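Local structure of putative secreted cellulose binding protein (Streptomyces coelicolor, 4OY7) at residues 39-42 with 43-47; 10-13 with 14-17. The protein probably cleaves glycosidic bonds of cellulose by copper-dependent oxidation, this chain being its lytic polysaccharide monooxygenase domain. All coordinates share one frame; numbering follows the deposited sequence.

In the fold
Both contacts are local helical turns in the helical region that flanks the beta-sheets of the monooxygenase domain, and their centres lie 10 Å apart. Contact 2 comes first along the chain, in helix 10-18; contact 1 spans the loop after helix 30-39 and the short helix 42-45. They meet directly at Trp47, whose O lies 2.7 Å from Thr11 OG1 in a probable hydrogen bond, while its CZ3 packs 3.4 Å from Tyr12 CD1. Leu44 CD2 adds a packing contact with Thr11 O. Copper is held by His1 and His110, outside both contacts; the side chain of Asn46 is about 6 Å from that of His1 and about 10 Å from the metal.

Contact 1: 39-42 with 43-47; sequences SGAT and ALYNW
Thr42 O is gripped twice by Asn46: by its backbone N at 2.9 Å and by its side-chain ND2 at 3.0 Å. The two donors arrive from opposite faces of the carbonyl plane, each tilted from it, and the oxygen lies close to the plane of the Asn46 amide. With CG beside its own backbone N (chi1 -67°), the asparagine folds back along the helix, and its side chain runs beside that of Thr42, Asn46 ND2 lying 3.6 Å from Thr42 CG2.

One turn of backbone supports this pair. Tyr45 N donates to Ala41 O at 3.1 Å, nearly in line with the carbonyl, and the same oxygen takes a weak bond from Leu44 N. The Tyr45 ring lies alongside this turn, with Thr42 CA at its edge and Tyr45 CE2 3.9 Å from Ala41 CB, while the tyrosine's hydroxyl is hydrogen-bonded to Gly23 O. Ahead of the turn, Gly40 is the first residue to leave the preceding helix, with a positive phi of 94°, and its O receives a weak bond from Ala43 N. Leu44 packs on Ala18 of helix 10-18 and on Tyr82.

At Asn46 the chain leaves helical geometry; an amide bonding back to the same carbonyl as its own backbone N fixes the side chain's rotation and ties the helix terminus to its first turn.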
# COMPACT_ATOMS: atom_id res chain seq x y z
N SER A 39 11.21 -1.16 -12.84
CA SER A 39 9.86 -1.01 -13.38
C SER A 39 9.57 0.34 -14.04
O SER A 39 8.57 0.48 -14.74
CB SER A 39 8.82 -1.31 -12.30
OG SER A 39 8.78 -2.70 -12.02
N GLY A 40 10.45 1.32 -13.87
CA GLY A 40 10.32 2.59 -14.58
C GLY A 40 9.59 3.70 -13.85
O GLY A 40 8.84 3.46 -12.90
N ALA A 41 9.80 4.91 -14.35
CA ALA A 41 9.27 6.14 -13.75
C ALA A 41 7.74 6.20 -13.79
O ALA A 41 7.13 6.87 -12.94
CB ALA A 41 9.87 7.35 -14.46
N THR A 42 7.15 5.55 -14.80
CA THR A 42 5.70 5.55 -14.99
C THR A 42 4.96 5.10 -13.73
O THR A 42 3.88 5.62 -13.41
CB THR A 42 5.33 4.65 -16.19
OG1 THR A 42 5.96 5.17 -17.37
CG2 THR A 42 3.80 4.57 -16.40
N ALA A 43 5.52 4.12 -13.03
CA ALA A 43 4.97 3.65 -11.75
C ALA A 43 4.84 4.75 -10.70
O ALA A 43 3.89 4.75 -9.95
CB ALA A 43 5.79 2.50 -11.19
N LEU A 44 5.84 5.61 -10.59
CA LEU A 44 5.80 6.72 -9.63
C LEU A 44 4.92 7.88 -10.05
O LEU A 44 4.31 8.55 -9.21
CB LEU A 44 7.21 7.20 -9.30
CG LEU A 44 8.11 6.10 -8.71
CD1 LEU A 44 9.47 6.67 -8.39
CD2 LEU A 44 7.47 5.50 -7.48
N TYR A 45 4.84 8.17 -11.36
CA TYR A 45 3.89 9.18 -11.81
C TYR A 45 2.47 8.68 -11.58
O TYR A 45 1.57 9.48 -11.34
CB TYR A 45 4.10 9.51 -13.27
CG TYR A 45 5.39 10.24 -13.54
CD1 TYR A 45 5.69 11.45 -12.91
CD2 TYR A 45 6.31 9.73 -14.45
CE1 TYR A 45 6.88 12.13 -13.20
CE2 TYR A 45 7.50 10.38 -14.71
CZ TYR A 45 7.78 11.58 -14.10
OH TYR A 45 8.98 12.21 -14.39
N ASN A 46 2.29 7.36 -11.64
CA ASN A 46 0.98 6.73 -11.42
C ASN A 46 0.95 5.88 -10.17
O ASN A 46 0.39 4.81 -10.16
CB ASN A 46 0.63 5.85 -12.62
CG ASN A 46 0.39 6.66 -13.87
OD1 ASN A 46 -0.69 7.26 -14.05
ND2 ASN A 46 1.36 6.65 -14.77
N TRP A 47 1.56 6.39 -9.10
CA TRP A 47 1.68 5.66 -7.84
C TRP A 47 0.37 5.13 -7.23
O TRP A 47 0.38 4.13 -6.49
CB TRP A 47 2.40 6.57 -6.84
CG TRP A 47 1.71 7.88 -6.55
CD1 TRP A 47 1.92 9.08 -7.18
CD2 TRP A 47 0.70 8.14 -5.56
NE1 TRP A 47 1.11 10.05 -6.64
CE2 TRP A 47 0.36 9.49 -5.64
CE3 TRP A 47 0.02 7.33 -4.62
CZ2 TRP A 47 -0.61 10.07 -4.82
CZ3 TRP A 47 -0.91 7.92 -3.79
CH2 TRP A 47 -1.22 9.28 -3.90

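Contact 2: 10-13 with 14-17; sequences RTYL and CQLD
Leu16 lies over one face of the Tyr12 ring, its CG 4.1 Å above the plane and displaced toward the rim, with the methyl CD1 3.7 Å from Tyr12 CE2. This is an i to i+4 pairing of an aliphatic branch with an aromatic ring, and it depends on the tyrosine's first torsion: CG stands opposite the backbone N (chi1 -179°), which carries the ring along the helix toward the following turn. Leu16 also reaches Leu13, more loosely.

Gln15 approaches the same ring differently. Its CG sits between the backbone N and the carbonyl carbon (chi1 78°), and a second bend at chi2 folds the chain back over the preceding turn. Gln15 CG is thereby brought 3.1 Å from Tyr12 O, and Gln15 NE2 comes 3.6 Å from Tyr12 CE1. Amide and ring planes are inclined by 33°, the nitrogen meeting the ring obliquely. Cys14 turns its sulfur back along the helix as well, with SG 3.3 Å from Arg10 O.

Beneath these side chains run four regular alpha-helical bonds, from the N atoms of Cys14, Gln15, Leu16 and Asp17 to the O atoms of Arg10, Thr11, Tyr12 and Leu13.

Groups that point off the helix into the rest of the domain fasten helix 10-18 to its surroundings. Cys14 forms the disulfide with Cys32 of helix 30-39, while Arg10 makes a salt bridge to Asp190 on strand 184-193 and a cation-pi contact with Trp89. Asp17 OD1 accepts from the backbone N of Thr28 and of Asn29, just where helix 30-39 is about to begin, and Cys14 and Gln15 both pack on Leu44 of helix 42-45. The helix thus bridges the mixed sheet and the two neighbouring helices.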
# COMPACT_ATOMS: atom_id res chain seq x y z
N ARG A 10 4.27 1.51 -0.71
CA ARG A 10 5.61 1.55 -1.34
C ARG A 10 5.68 2.56 -2.48
O ARG A 10 6.63 3.35 -2.56
CB ARG A 10 6.00 0.17 -1.85
CG ARG A 10 6.31 -0.80 -0.73
CD ARG A 10 6.69 -2.20 -1.19
NE ARG A 10 7.17 -2.93 -0.02
CZ ARG A 10 7.48 -4.21 0.01
NH1 ARG A 10 7.36 -4.95 -1.09
NH2 ARG A 10 7.90 -4.75 1.15
N THR A 11 4.70 2.52 -3.37
CA THR A 11 4.72 3.47 -4.48
C THR A 11 4.58 4.93 -4.00
O THR A 11 5.18 5.84 -4.56
CB THR A 11 3.69 3.18 -5.56
OG1 THR A 11 2.37 3.17 -5.00
CG2 THR A 11 4.01 1.87 -6.29
N TYR A 12 3.77 5.15 -2.97
CA TYR A 12 3.57 6.50 -2.48
C TYR A 12 4.82 7.03 -1.79
O TYR A 12 5.27 8.10 -2.08
CB TYR A 12 2.35 6.56 -1.54
CG TYR A 12 2.09 7.94 -1.01
CD1 TYR A 12 1.72 8.98 -1.87
CD2 TYR A 12 2.25 8.23 0.34
CE1 TYR A 12 1.47 10.26 -1.38
CE2 TYR A 12 2.01 9.50 0.82
CZ TYR A 12 1.64 10.52 -0.03
OH TYR A 12 1.41 11.80 0.49
N LEU A 13 5.39 6.24 -0.89
CA LEU A 13 6.61 6.69 -0.21
C LEU A 13 7.76 6.83 -1.19
O LEU A 13 8.59 7.70 -1.02
CB LEU A 13 7.00 5.77 0.92
CG LEU A 13 6.04 5.72 2.12
CD1 LEU A 13 6.58 4.86 3.24
CD2 LEU A 13 5.71 7.12 2.65
N CYS A 14 7.82 5.97 -2.19
CA CYS A 14 8.90 6.08 -3.13
C CYS A 14 8.76 7.33 -4.00
O CYS A 14 9.75 8.02 -4.29
CB CYS A 14 9.05 4.82 -3.97
SG CYS A 14 9.92 3.47 -3.09
N GLN A 15 7.53 7.66 -4.37
CA GLN A 15 7.33 8.86 -5.16
C GLN A 15 7.64 10.12 -4.34
O GLN A 15 8.17 11.08 -4.88
CB GLN A 15 5.96 8.86 -5.82
CG GLN A 15 4.78 9.22 -4.95
CD GLN A 15 4.49 10.72 -4.91
OE1 GLN A 15 4.76 11.44 -5.85
NE2 GLN A 15 3.88 11.16 -3.83
N LEU A 16 7.33 10.12 -3.04
CA LEU A 16 7.73 11.24 -2.16
C LEU A 16 9.22 11.35 -2.06
O LEU A 16 9.75 12.44 -2.08
CB LEU A 16 7.18 11.12 -0.74
CG LEU A 16 5.67 11.30 -0.59
CD1 LEU A 16 5.35 11.04 0.88
CD2 LEU A 16 5.17 12.66 -1.06
N ASP A 17 9.89 10.21 -1.93
CA ASP A 17 11.36 10.17 -1.89
C ASP A 17 12.01 10.65 -3.20
O ASP A 17 13.12 11.18 -3.17
CB ASP A 17 11.83 8.74 -1.58
CG ASP A 17 13.30 8.64 -1.37
OD1 ASP A 17 13.96 7.87 -2.11
OD2 ASP A 17 13.80 9.31 -0.45